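Putative cytochrome P450 120 (Synechocystis sp., PDB 2VE3) binds heme and retinoic acid and probably acts as a cytochrome P450 monooxygenase, inserting oxygen into its substrate. Local coordinates at residues 156-161 / 394-399. Sequence-based numbering, arbitrary orientation.
Sequences ATLFMG and KEFARL. With HEM (protoporphyrin IX containing Fe), chain C.
Phe159 and Phe396 come from opposite directions, and their rings meet beside the heme. CZ of Phe159 sits over the centre of one face of the Phe396 ring, 3.5 Å above its plane. The ring planes are inclined at 46°, so the pair is oblique. Phe396 holds CG anti to the backbone N (chi1 -176°) and points its ring into the gap, which Leu158 and Phe159 fill from the other side; the CA atoms of Leu158 and Phe396 are 10.3 Å apart. A flat apolar ring suits Phe396, offering a face to Phe159 and an edge to Leu158. Leu158 CD1, on a branched apolar end, packs against that edge, 3.7 Å from Phe396 CE1. In the P450 fold this joins the C-terminal end of helix 143-159 to the first turns of helix 394-411, the L helix just after Cys391, the probable axial ligand of the heme iron. Both rings also touch the porphyrin rim, Phe396 CD2 at 3.5 Å from the methyl CMC and Phe159 CE2 at 3.6 Å from the vinyl CBC. Replacing Phe396 by an alanine is likely to leave Phe159, Leu158 CD1 and the heme methyl without their shared ring. Small Ala397 lets its helix approach closely, CB lying 3.6 Å from heme CAB.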
loop_
_atom_site.group_PDB
_atom_site.type_symbol
_atom_site.label_atom_id
_atom_site.label_comp_id
_atom_site.label_asym_id
_atom_site.label_seq_id
_atom_site.Cartn_x
_atom_site.Cartn_y
_atom_site.Cartn_z
ATOM N N ALA A 156 2.477 -12.024 -8.488
ATOM C CA ALA A 156 3.510 -12.932 -9.014
ATOM C C ALA A 156 3.259 -13.196 -10.494
ATOM O O ALA A 156 4.175 -13.114 -11.311
ATOM C CB ALA A 156 3.553 -14.228 -8.223
ATOM N N THR A 157 1.999 -13.459 -10.831
ATOM C CA THR A 157 1.587 -13.732 -12.209
ATOM C C THR A 157 1.851 -12.584 -13.179
ATOM O O THR A 157 2.502 -12.786 -14.204
ATOM C CB THR A 157 0.098 -14.152 -12.279
ATOM O OG1 THR A 157 -0.067 -15.367 -11.547
ATOM C CG2 THR A 157 -0.380 -14.365 -13.728
ATOM N N LEU A 158 1.353 -11.394 -12.857
ATOM C CA LEU A 158 1.419 -10.265 -13.787
ATOM C C LEU A 158 2.791 -9.592 -13.873
ATOM O O LEU A 158 3.117 -8.985 -14.900
ATOM C CB LEU A 158 0.336 -9.227 -13.468
ATOM C CG LEU A 158 -1.122 -9.626 -13.728
ATOM C CD1 LEU A 158 -2.022 -8.567 -13.154
ATOM C CD2 LEU A 158 -1.415 -9.813 -15.227
ATOM N N PHE A 159 3.588 -9.698 -12.807
ATOM C CA PHE A 159 4.910 -9.061 -12.777
ATOM C C PHE A 159 6.046 -9.986 -13.221
ATOM O O PHE A 159 7.076 -9.520 -13.697
ATOM C CB PHE A 159 5.229 -8.463 -11.396
ATOM C CG PHE A 159 4.245 -7.417 -10.930
ATOM C CD1 PHE A 159 3.495 -6.672 -11.838
ATOM C CD2 PHE A 159 4.080 -7.167 -9.569
ATOM C CE1 PHE A 159 2.599 -5.710 -11.400
ATOM C CE2 PHE A 159 3.182 -6.205 -9.125
ATOM C CZ PHE A 159 2.437 -5.475 -10.041
ATOM N N MET A 160 5.852 -11.291 -13.056
ATOM C CA MET A 160 6.882 -12.263 -13.390
ATOM C C MET A 160 6.487 -13.256 -14.491
ATOM O O MET A 160 7.259 -13.471 -15.426
ATOM C CB MET A 160 7.339 -13.001 -12.127
ATOM C CG MET A 160 8.172 -12.129 -11.178
ATOM S SD MET A 160 8.936 -13.097 -9.879
ATOM C CE MET A 160 7.476 -13.668 -8.998
ATOM N N GLY A 161 5.295 -13.842 -14.388
ATOM C CA GLY A 161 4.839 -14.880 -15.331
ATOM C C GLY A 161 4.082 -16.014 -14.649
ATOM O O GLY A 161 4.220 -16.222 -13.435
ATOM N N LYS A 394 -0.186 3.172 -8.327
ATOM C CA LYS A 394 -1.576 3.500 -7.962
ATOM C C LYS A 394 -2.658 2.991 -8.928
ATOM O O LYS A 394 -3.733 2.599 -8.498
ATOM C CB LYS A 394 -1.734 4.988 -7.650
ATOM C CG LYS A 394 -1.700 5.913 -8.822
ATOM C CD LYS A 394 -1.720 7.359 -8.325
ATOM C CE LYS A 394 -1.658 8.373 -9.476
ATOM N NZ LYS A 394 -1.297 9.720 -8.951
ATOM N N GLU A 395 -2.363 2.982 -10.226
ATOM C CA GLU A 395 -3.341 2.534 -11.231
ATOM C C GLU A 395 -3.406 1.009 -11.381
ATOM O O GLU A 395 -4.457 0.471 -11.727
ATOM C CB GLU A 395 -3.126 3.232 -12.587
ATOM C CG GLU A 395 -3.168 4.763 -12.530
ATOM C CD GLU A 395 -4.525 5.326 -12.119
ATOM O OE1 GLU A 395 -5.568 4.813 -12.584
ATOM O OE2 GLU A 395 -4.554 6.297 -11.335
ATOM N N PHE A 396 -2.297 0.318 -11.134
ATOM C CA PHE A 396 -2.348 -1.118 -10.904
ATOM C C PHE A 396 -3.271 -1.463 -9.729
ATOM O O PHE A 396 -4.077 -2.384 -9.834
ATOM C CB PHE A 396 -0.963 -1.710 -10.643
ATOM C CG PHE A 396 -0.978 -3.206 -10.502
ATOM C CD1 PHE A 396 -0.866 -4.022 -11.626
ATOM C CD2 PHE A 396 -1.182 -3.798 -9.262
ATOM C CE1 PHE A 396 -0.899 -5.415 -11.507
ATOM C CE2 PHE A 396 -1.219 -5.190 -9.125
ATOM C CZ PHE A 396 -1.083 -6.006 -10.252
ATOM N N ALA A 397 -3.109 -0.746 -8.610
ATOM C CA ALA A 397 -3.956 -0.905 -7.431
ATOM C C ALA A 397 -5.428 -0.679 -7.760
ATOM O O ALA A 397 -6.274 -1.487 -7.360
ATOM C CB ALA A 397 -3.529 0.042 -6.343
ATOM N N ARG A 398 -5.726 0.430 -8.466
ATOM C CA ARG A 398 -7.116 0.820 -8.767
ATOM C C ARG A 398 -7.766 -0.155 -9.715
ATOM O O ARG A 398 -8.949 -0.475 -9.550
ATOM C CB ARG A 398 -7.220 2.242 -9.336
ATOM C CG ARG A 398 -7.193 3.316 -8.277
ATOM C CD ARG A 398 -7.016 4.704 -8.881
ATOM N NE ARG A 398 -7.228 5.723 -7.863
ATOM C CZ ARG A 398 -6.599 6.889 -7.802
ATOM N NH1 ARG A 398 -5.680 7.213 -8.708
ATOM N NH2 ARG A 398 -6.885 7.734 -6.818
ATOM N N LEU A 399 -6.987 -0.611 -10.708
ATOM C CA LEU A 399 -7.398 -1.690 -11.599
ATOM C C LEU A 399 -7.850 -2.939 -10.836
ATOM O O LEU A 399 -8.963 -3.421 -11.052
ATOM C CB LEU A 399 -6.262 -2.081 -12.556
ATOM C CG LEU A 399 -6.596 -3.205 -13.542
ATOM C CD1 LEU A 399 -7.543 -2.695 -14.610
ATOM C CD2 LEU A 399 -5.331 -3.749 -14.183
HETATM C CHA HEM C . 4.880 4.625 -2.922
HETATM C CHB HEM C . 0.456 3.800 -1.085
HETATM C CHC HEM C . -0.155 0.088 -4.171
HETATM C CHD HEM C . 4.425 0.535 -5.616
HETATM C C1A HEM C . 3.733 4.759 -2.150
HETATM C C2A HEM C . 3.465 5.757 -1.131
HETATM C C3A HEM C . 2.230 5.529 -0.643
HETATM C C4A HEM C . 1.696 4.370 -1.315
HETATM C CMA HEM C . 1.487 6.309 0.457
HETATM C CAA HEM C . 4.418 6.911 -0.739
HETATM C CBA HEM C . 5.326 6.556 0.435
HETATM C CGA HEM C . 6.315 7.690 0.599
HETATM O O1A HEM C . 5.855 8.830 0.903
HETATM O O2A HEM C . 7.548 7.457 0.431
HETATM C C1B HEM C . -0.111 2.753 -1.787
HETATM C C2B HEM C . -1.480 2.270 -1.671
HETATM C C3B HEM C . -1.650 1.247 -2.533
HETATM C C4B HEM C . -0.394 1.052 -3.209
HETATM C CMB HEM C . -2.533 2.872 -0.714
HETATM C CAB HEM C . -2.913 0.363 -2.792
HETATM C CBB HEM C . -4.169 0.835 -2.747
HETATM C C1C HEM C . 1.008 -0.101 -4.879
HETATM C C2C HEM C . 1.218 -1.052 -5.951
HETATM C C3C HEM C . 2.489 -0.934 -6.359
HETATM C C4C HEM C . 3.121 0.095 -5.532
HETATM C CMC HEM C . 0.131 -1.998 -6.532
HETATM C CAC HEM C . 3.186 -1.709 -7.514
HETATM C CBC HEM C . 3.537 -2.998 -7.438
HETATM C C1D HEM C . 4.991 1.612 -4.964
HETATM C C2D HEM C . 6.393 1.935 -5.009
HETATM C C3D HEM C . 6.548 3.205 -4.165
HETATM C C4D HEM C . 5.210 3.539 -3.716
HETATM C CMD HEM C . 7.503 1.146 -5.750
HETATM C CAD HEM C . 7.843 3.994 -3.865
HETATM C CBD HEM C . 7.825 5.271 -4.702
HETATM C CGD HEM C . 9.085 6.072 -4.476
HETATM O O1D HEM C . 9.321 7.008 -5.281
HETATM O O2D HEM C . 9.862 5.797 -3.514
HETATM N NA HEM C . 2.636 3.935 -2.232
HETATM N NB HEM C . 0.529 1.973 -2.725
HETATM N NC HEM C . 2.189 0.579 -4.637
HETATM N ND HEM C . 4.321 2.580 -4.210
HETATM FE FE HEM C . 2.288 2.416 -3.671
#